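Local coordinates for putative endonuclease/exonuclease/phosphatase family protein (Bacteroides thetaiotaomicron, PDB 3MPR), which probably acts as a metal-dependent nuclease of the DNase I-like endonuclease/exonuclease/phosphatase family, cleaving phosphodiester bonds, at residues F134-H145 against K169-N180. Residues are numbered along the deposited sequence; the frame is centred on the assembly and turned at random.
Sequences FEFLFFNLHMDH and KNLPAILTGDFN
Phe138 brings ring atoms CE2 and CZ up to Ile174 and Thr176 of the neighbouring parallel strand, the methyl groups standing oblique to the ring: CE2 meets Ile174 CG2 at 3.7 Å, and CZ meets Thr176 CG2 at 3.6 Å. The two strands are the ends of a beta-alpha-beta crossover through helix 148-164, central in one sheet of the DNase I-like sandwich. With CG opposite the backbone N (chi1 -166°), the Phe138 ring swings across to the partner strand, while strand 5-13 of the other sheet covers this face. Trimming Phe138 to an alanine would probably leave a gap between the sheets beside Ile174 CG2 and Thr176 CG2. Next along, Thr176 OG1 donates to Asn140 OD1 at 2.8 Å, from above the carbonyl plane; Gln50 also donates to this oxygen, and Asn140 ND2 reaches Thr49 O, fixing the buried amide. On the face bearing Phe139 and Leu141, Leu175 CD1 packs against Phe139 CB, and Leu141 CD1 sits over one face of the Phe179 ring, 4.1 Å from its centroid. Backbone hydrogen bonds, from Leu137 N with Pro172 O to Met143 N with Asp178 O, tie the strands together. At the C-terminal ends, His142 lies beside Glu51, which binds magnesium in this protein but carries no metal here, and Asn13 ND2 hydrogen-bonds Asp178 OD2. Asp178 OD1 accepts from Asn180 N in an Asx turn, while Asp178 CB rests over the His142 imidazole, 4.0 Å from its centroid.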
ATOM      1  N   PHE A 134       9.103   1.396 -24.835  1.00 13.39           N
ATOM      2  CA  PHE A 134       7.688   1.041 -24.996  1.00 14.27           C
ATOM      3  C   PHE A 134       6.828   2.297 -25.133  1.00 11.69           C
ATOM      4  O   PHE A 134       6.910   3.202 -24.299  1.00  9.91           O
ATOM      5  CB  PHE A 134       7.216   0.199 -23.795  1.00 12.38           C
ATOM      6  CG  PHE A 134       5.729  -0.073 -23.775  1.00 13.33           C
ATOM      7  CD1 PHE A 134       5.093  -0.629 -24.874  1.00  9.61           C
ATOM      8  CD2 PHE A 134       4.980   0.196 -22.643  1.00 14.98           C
ATOM      9  CE1 PHE A 134       3.731  -0.878 -24.862  1.00 14.16           C
ATOM     10  CE2 PHE A 134       3.619  -0.071 -22.623  1.00 12.37           C
ATOM     11  CZ  PHE A 134       3.001  -0.605 -23.726  1.00 11.47           C
ATOM     12  N   GLU A 135       6.005   2.348 -26.176  1.00 10.83           N
ATOM     13  CA  GLU A 135       5.083   3.467 -26.374  1.00 12.64           C
ATOM     14  C   GLU A 135       3.628   3.063 -26.123  1.00 13.99           C
ATOM     15  O   GLU A 135       3.207   1.976 -26.500  1.00 12.59           O
ATOM     16  CB  GLU A 135       5.236   4.028 -27.793  1.00 10.18           C
ATOM     17  CG  GLU A 135       6.602   4.648 -28.032  1.00 10.91           C
ATOM     18  CD  GLU A 135       6.730   5.282 -29.405  1.00 20.16           C
ATOM     19  OE1 GLU A 135       5.761   5.919 -29.868  1.00 22.21           O
ATOM     20  OE2 GLU A 135       7.802   5.133 -30.019  1.00 21.04           O
ATOM     21  N   PHE A 136       2.863   3.953 -25.497  1.00 11.44           N
ATOM     22  CA  PHE A 136       1.467   3.665 -25.151  1.00 12.29           C
ATOM     23  C   PHE A 136       0.680   4.966 -25.011  1.00 11.95           C
ATOM     24  O   PHE A 136       1.264   6.038 -24.853  1.00 11.03           O
ATOM     25  CB  PHE A 136       1.369   2.847 -23.843  1.00 13.60           C
ATOM     26  CG  PHE A 136       1.922   3.561 -22.629  1.00 11.74           C
ATOM     27  CD1 PHE A 136       1.080   4.236 -21.750  1.00 11.45           C
ATOM     28  CD2 PHE A 136       3.285   3.551 -22.366  1.00 10.57           C
ATOM     29  CE1 PHE A 136       1.591   4.896 -20.629  1.00 11.90           C
ATOM     30  CE2 PHE A 136       3.801   4.200 -21.263  1.00 11.61           C
ATOM     31  CZ  PHE A 136       2.955   4.876 -20.387  1.00 12.89           C
ATOM     32  N   LEU A 137      -0.643   4.865 -25.096  1.00 10.11           N
ATOM     33  CA  LEU A 137      -1.523   5.998 -24.846  1.00  9.56           C
ATOM     34  C   LEU A 137      -2.082   5.884 -23.438  1.00 10.90           C
ATOM     35  O   LEU A 137      -2.407   4.793 -22.979  1.00  8.62           O
ATOM     36  CB  LEU A 137      -2.690   6.010 -25.836  1.00  7.72           C
ATOM     37  CG  LEU A 137      -2.307   6.226 -27.301  1.00  9.49           C
ATOM     38  CD1 LEU A 137      -3.508   5.942 -28.225  1.00 10.59           C
ATOM     39  CD2 LEU A 137      -1.792   7.653 -27.468  1.00  8.02           C
ATOM     40  N   PHE A 138      -2.193   7.019 -22.758  1.00  7.58           N
ATOM     41  CA  PHE A 138      -2.814   7.067 -21.431  1.00 10.19           C
ATOM     42  C   PHE A 138      -3.903   8.136 -21.472  1.00 12.35           C
ATOM     43  O   PHE A 138      -3.605   9.301 -21.721  1.00 12.40           O
ATOM     44  CB  PHE A 138      -1.748   7.447 -20.399  1.00 10.25           C
ATOM     45  CG  PHE A 138      -2.154   7.210 -18.967  1.00  7.08           C
ATOM     46  CD1 PHE A 138      -3.023   8.078 -18.321  1.00 11.41           C
ATOM     47  CD2 PHE A 138      -1.608   6.160 -18.248  1.00 10.19           C
ATOM     48  CE1 PHE A 138      -3.381   7.870 -16.995  1.00 11.38           C
ATOM     49  CE2 PHE A 138      -1.961   5.951 -16.916  1.00  8.52           C
ATOM     50  CZ  PHE A 138      -2.848   6.798 -16.295  1.00  7.86           C
ATOM     51  N   PHE A 139      -5.157   7.738 -21.238  1.00  7.24           N
ATOM     52  CA  PHE A 139      -6.295   8.655 -21.249  1.00  6.33           C
ATOM     53  C   PHE A 139      -6.841   8.796 -19.844  1.00  8.41           C
ATOM     54  O   PHE A 139      -6.815   7.833 -19.088  1.00 10.35           O
ATOM     55  CB  PHE A 139      -7.428   8.075 -22.098  1.00 10.58           C
ATOM     56  CG  PHE A 139      -7.127   8.007 -23.569  1.00 12.56           C
ATOM     57  CD1 PHE A 139      -6.422   6.949 -24.099  1.00 12.69           C
ATOM     58  CD2 PHE A 139      -7.584   9.000 -24.423  1.00 10.42           C
ATOM     59  CE1 PHE A 139      -6.163   6.889 -25.468  1.00 12.82           C
ATOM     60  CE2 PHE A 139      -7.332   8.942 -25.780  1.00 10.55           C
ATOM     61  CZ  PHE A 139      -6.626   7.889 -26.299  1.00 10.54           C
ATOM     62  N   ASN A 140      -7.392   9.965 -19.519  1.00  8.62           N
ATOM     63  CA  ASN A 140      -7.959  10.198 -18.198  1.00  9.69           C
ATOM     64  C   ASN A 140      -9.163  11.129 -18.315  1.00 11.99           C
ATOM     65  O   ASN A 140      -9.119  12.097 -19.064  1.00 11.59           O
ATOM     66  CB  ASN A 140      -6.880  10.793 -17.293  1.00  5.99           C
ATOM     67  CG  ASN A 140      -7.378  11.097 -15.904  1.00  8.94           C
ATOM     68  OD1 ASN A 140      -8.026  10.265 -15.264  1.00  9.76           O
ATOM     69  ND2 ASN A 140      -7.068  12.299 -15.418  1.00  7.88           N
ATOM     70  N   LEU A 141     -10.243  10.832 -17.594  1.00  6.61           N
ATOM     71  CA  LEU A 141     -11.458  11.634 -17.727  1.00 12.41           C
ATOM     72  C   LEU A 141     -12.298  11.622 -16.455  1.00 14.66           C
ATOM     73  O   LEU A 141     -12.005  10.905 -15.500  1.00 11.62           O
ATOM     74  CB  LEU A 141     -12.308  11.151 -18.923  1.00 10.38           C
ATOM     75  CG  LEU A 141     -12.805   9.693 -18.944  1.00 10.42           C
ATOM     76  CD1 LEU A 141     -13.960   9.461 -17.964  1.00  9.06           C
ATOM     77  CD2 LEU A 141     -13.253   9.311 -20.342  1.00 11.21           C
ATOM     78  N   HIS A 142     -13.349  12.429 -16.471  1.00 11.02           N
ATOM     79  CA  HIS A 142     -14.320  12.492 -15.394  1.00  8.40           C
ATOM     80  C   HIS A 142     -15.672  12.681 -16.064  1.00 12.44           C
ATOM     81  O   HIS A 142     -15.923  13.719 -16.674  1.00 13.45           O
ATOM     82  CB  HIS A 142     -14.006  13.673 -14.469  1.00 10.72           C
ATOM     83  CG  HIS A 142     -14.890  13.747 -13.265  1.00 13.64           C
ATOM     84  ND1 HIS A 142     -14.669  14.630 -12.230  1.00 12.71           N
ATOM     85  CD2 HIS A 142     -15.995  13.039 -12.925  1.00 16.59           C
ATOM     86  CE1 HIS A 142     -15.602  14.468 -11.307  1.00 11.87           C
ATOM     87  NE2 HIS A 142     -16.422  13.511 -11.707  1.00 14.44           N
HETATM   88  N   MSE A 143     -16.517  11.659 -15.974  1.00  9.76           N
HETATM   89  CA  MSE A 143     -17.805  11.612 -16.665  1.00 12.47           C
HETATM   90  C   MSE A 143     -18.860  12.528 -16.026  1.00 16.77           C
HETATM   91  O   MSE A 143     -18.725  12.939 -14.875  1.00 15.29           O
HETATM   92  CB  MSE A 143     -18.331  10.181 -16.652  1.00  9.21           C
HETATM   93  CG  MSE A 143     -17.518   9.175 -17.437  1.00 13.98           C
HETATM   94 SE   MSE A 143     -17.792   9.494 -19.350  1.00 25.06          SE
HETATM   95  CE  MSE A 143     -17.706   7.657 -19.976  1.00 12.45           C
ATOM     96  N   ASP A 144     -19.924  12.830 -16.772  1.00 16.72           N
ATOM     97  CA  ASP A 144     -20.996  13.664 -16.238  1.00 12.85           C
ATOM     98  C   ASP A 144     -21.901  12.817 -15.345  1.00 18.52           C
ATOM     99  O   ASP A 144     -22.112  11.637 -15.615  1.00 16.34           O
ATOM    100  CB  ASP A 144     -21.810  14.294 -17.369  1.00 17.70           C
ATOM    101  CG  ASP A 144     -22.745  15.378 -16.872  1.00 17.77           C
ATOM    102  OD1 ASP A 144     -23.972  15.152 -16.840  1.00 20.73           O
ATOM    103  OD2 ASP A 144     -22.245  16.448 -16.497  1.00 19.00           O
ATOM    104  N   HIS A 145     -22.444  13.412 -14.285  1.00 16.65           N
ATOM    105  CA  HIS A 145     -23.248  12.636 -13.339  1.00 18.86           C
ATOM    106  C   HIS A 145     -24.719  12.536 -13.737  1.00 23.36           C
ATOM    107  O   HIS A 145     -25.415  11.623 -13.303  1.00 23.94           O
ATOM    108  CB  HIS A 145     -23.122  13.201 -11.923  1.00 22.94           C
ATOM    109  CG  HIS A 145     -23.514  14.641 -11.811  1.00 23.34           C
ATOM    110  ND1 HIS A 145     -22.900  15.638 -12.537  1.00 25.36           N
ATOM    111  CD2 HIS A 145     -24.463  15.252 -11.062  1.00 23.92           C
ATOM    112  CE1 HIS A 145     -23.451  16.802 -12.240  1.00 26.95           C
ATOM    113  NE2 HIS A 145     -24.396  16.596 -11.341  1.00 24.91           N
ATOM    114  N   LYS A 169      -0.763   3.584 -36.145  1.00 30.00           N
ATOM    115  CA  LYS A 169      -0.235   2.439 -35.409  1.00 23.46           C
ATOM    116  C   LYS A 169      -1.218   1.962 -34.357  1.00 24.46           C
ATOM    117  O   LYS A 169      -2.139   2.678 -33.965  1.00 25.43           O
ATOM    118  CB  LYS A 169       1.098   2.773 -34.738  1.00 23.95           C
ATOM    119  CG  LYS A 169       2.243   3.037 -35.699  1.00 31.42           C
ATOM    120  CD  LYS A 169       3.534   3.278 -34.931  1.00 35.47           C
ATOM    121  CE  LYS A 169       3.309   4.252 -33.779  1.00 42.51           C
ATOM    122  NZ  LYS A 169       4.558   4.608 -33.035  1.00 45.68           N
ATOM    123  N   ASN A 170      -0.976   0.748 -33.891  1.00 21.13           N
ATOM    124  CA  ASN A 170      -1.839   0.046 -32.965  1.00 21.35           C
ATOM    125  C   ASN A 170      -1.334   0.232 -31.528  1.00 19.94           C
ATOM    126  O   ASN A 170      -0.900  -0.724 -30.892  1.00 22.91           O
ATOM    127  CB  ASN A 170      -1.799  -1.433 -33.357  1.00 27.12           C
ATOM    128  CG  ASN A 170      -2.763  -2.275 -32.584  1.00 35.52           C
ATOM    129  OD1 ASN A 170      -2.462  -3.429 -32.255  1.00 35.33           O
ATOM    130  ND2 ASN A 170      -3.934  -1.722 -32.291  1.00 38.59           N
ATOM    131  N   LEU A 171      -1.383   1.459 -31.018  1.00 15.63           N
ATOM    132  CA  LEU A 171      -0.822   1.754 -29.701  1.00 12.43           C
ATOM    133  C   LEU A 171      -1.716   1.212 -28.596  1.00 10.05           C
ATOM    134  O   LEU A 171      -2.921   1.447 -28.611  1.00 15.43           O
ATOM    135  CB  LEU A 171      -0.668   3.269 -29.494  1.00 19.58           C
ATOM    136  CG  LEU A 171       0.362   4.024 -30.334  1.00 21.50           C
ATOM    137  CD1 LEU A 171       0.394   5.470 -29.895  1.00 18.52           C
ATOM    138  CD2 LEU A 171       1.741   3.389 -30.209  1.00 25.86           C
ATOM    139  N   PRO A 172      -1.128   0.489 -27.634  1.00  9.92           N
ATOM    140  CA  PRO A 172      -1.909   0.025 -26.480  1.00 10.20           C
ATOM    141  C   PRO A 172      -2.346   1.224 -25.661  1.00  8.83           C
ATOM    142  O   PRO A 172      -1.640   2.229 -25.646  1.00 12.08           O
ATOM    143  CB  PRO A 172      -0.902  -0.805 -25.668  1.00 13.57           C
ATOM    144  CG  PRO A 172       0.262  -1.031 -26.576  1.00 18.26           C
ATOM    145  CD  PRO A 172       0.294   0.115 -27.529  1.00 12.80           C
ATOM    146  N   ALA A 173      -3.486   1.120 -24.990  1.00  8.35           N
ATOM    147  CA  ALA A 173      -4.020   2.244 -24.242  1.00  8.54           C
ATOM    148  C   ALA A 173      -4.364   1.869 -22.809  1.00 10.78           C
ATOM    149  O   ALA A 173      -4.701   0.722 -22.510  1.00  8.90           O
ATOM    150  CB  ALA A 173      -5.259   2.811 -24.946  1.00  8.92           C
ATOM    151  N   ILE A 174      -4.262   2.865 -21.940  1.00  6.22           N
ATOM    152  CA  ILE A 174      -4.686   2.778 -20.561  1.00  7.13           C
ATOM    153  C   ILE A 174      -5.646   3.935 -20.376  1.00  9.63           C
ATOM    154  O   ILE A 174      -5.337   5.052 -20.776  1.00 11.79           O
ATOM    155  CB  ILE A 174      -3.493   2.975 -19.617  1.00  7.44           C
ATOM    156  CG1 ILE A 174      -2.456   1.870 -19.860  1.00  6.20           C
ATOM    157  CG2 ILE A 174      -3.981   3.059 -18.153  1.00 10.62           C
ATOM    158  CD1 ILE A 174      -1.119   2.075 -19.117  1.00  7.17           C
ATOM    159  N   LEU A 175      -6.803   3.664 -19.782  1.00  8.78           N
ATOM    160  CA  LEU A 175      -7.839   4.680 -19.532  1.00 11.96           C
ATOM    161  C   LEU A 175      -8.216   4.703 -18.055  1.00 12.60           C
ATOM    162  O   LEU A 175      -8.676   3.686 -17.528  1.00 11.32           O
ATOM    163  CB  LEU A 175      -9.094   4.365 -20.366  1.00  7.67           C
ATOM    164  CG  LEU A 175     -10.392   5.114 -20.013  1.00  7.28           C
ATOM    165  CD1 LEU A 175     -10.264   6.600 -20.272  1.00 10.81           C
ATOM    166  CD2 LEU A 175     -11.588   4.527 -20.788  1.00  9.87           C
ATOM    167  N   THR A 176      -7.996   5.843 -17.384  1.00  7.82           N
ATOM    168  CA  THR A 176      -8.368   6.007 -15.974  1.00 10.99           C
ATOM    169  C   THR A 176      -9.468   7.043 -15.868  1.00 12.34           C
ATOM    170  O   THR A 176      -9.736   7.766 -16.822  1.00  8.75           O
ATOM    171  CB  THR A 176      -7.176   6.524 -15.120  1.00 11.62           C
ATOM    172  OG1 THR A 176      -6.742   7.802 -15.609  1.00 12.56           O
ATOM    173  CG2 THR A 176      -6.002   5.549 -15.173  1.00  7.27           C
ATOM    174  N   GLY A 177     -10.099   7.152 -14.707  1.00  9.13           N
ATOM    175  CA  GLY A 177     -11.043   8.239 -14.536  1.00  9.78           C
ATOM    176  C   GLY A 177     -12.044   8.010 -13.437  1.00 10.50           C
ATOM    177  O   GLY A 177     -12.087   6.940 -12.834  1.00  8.34           O
ATOM    178  N   ASP A 178     -12.830   9.046 -13.169  1.00 10.77           N
ATOM    179  CA  ASP A 178     -14.015   8.943 -12.328  1.00  8.24           C
ATOM    180  C   ASP A 178     -15.186   8.839 -13.296  1.00 10.44           C
ATOM    181  O   ASP A 178     -15.497   9.790 -14.018  1.00 12.54           O
ATOM    182  CB  ASP A 178     -14.137  10.183 -11.451  1.00  6.79           C
ATOM    183  CG  ASP A 178     -15.397  10.184 -10.575  1.00 13.30           C
ATOM    184  OD1 ASP A 178     -16.322   9.390 -10.827  1.00 10.87           O
ATOM    185  OD2 ASP A 178     -15.465  11.012  -9.642  1.00 14.69           O
ATOM    186  N   PHE A 179     -15.815   7.672 -13.330  1.00  9.82           N
ATOM    187  CA  PHE A 179     -16.880   7.404 -14.295  1.00 12.78           C
ATOM    188  C   PHE A 179     -18.275   7.659 -13.724  1.00 13.99           C
ATOM    189  O   PHE A 179     -19.279   7.464 -14.410  1.00 11.99           O
ATOM    190  CB  PHE A 179     -16.730   5.995 -14.875  1.00 10.92           C
ATOM    191  CG  PHE A 179     -15.472   5.826 -15.673  1.00 14.41           C
ATOM    192  CD1 PHE A 179     -14.251   5.614 -15.035  1.00 10.85           C
ATOM    193  CD2 PHE A 179     -15.498   5.927 -17.056  1.00  7.63           C
ATOM    194  CE1 PHE A 179     -13.080   5.487 -15.775  1.00 11.16           C
ATOM    195  CE2 PHE A 179     -14.336   5.802 -17.804  1.00  8.32           C
ATOM    196  CZ  PHE A 179     -13.123   5.577 -17.164  1.00  6.50           C
ATOM    197  N   ASN A 180     -18.303   8.127 -12.475  1.00 10.98           N
ATOM    198  CA  ASN A 180     -19.511   8.626 -11.802  1.00 13.45           C
ATOM    199  C   ASN A 180     -20.559   7.572 -11.469  1.00 13.90           C
ATOM    200  O   ASN A 180     -21.187   7.652 -10.420  1.00 16.49           O
ATOM    201  CB  ASN A 180     -20.140   9.819 -12.551  1.00 17.97           C
ATOM    202  CG  ASN A 180     -19.941  11.143 -11.807  1.00 26.59           C
ATOM    203  OD1 ASN A 180     -19.679  12.194 -12.414  1.00 26.34           O
ATOM    204  ND2 ASN A 180     -20.057  11.093 -10.485  1.00 16.90           N
TER
HETATM  205  O   HOH W   1     -17.751  11.921  -9.200  1.00 38.85           O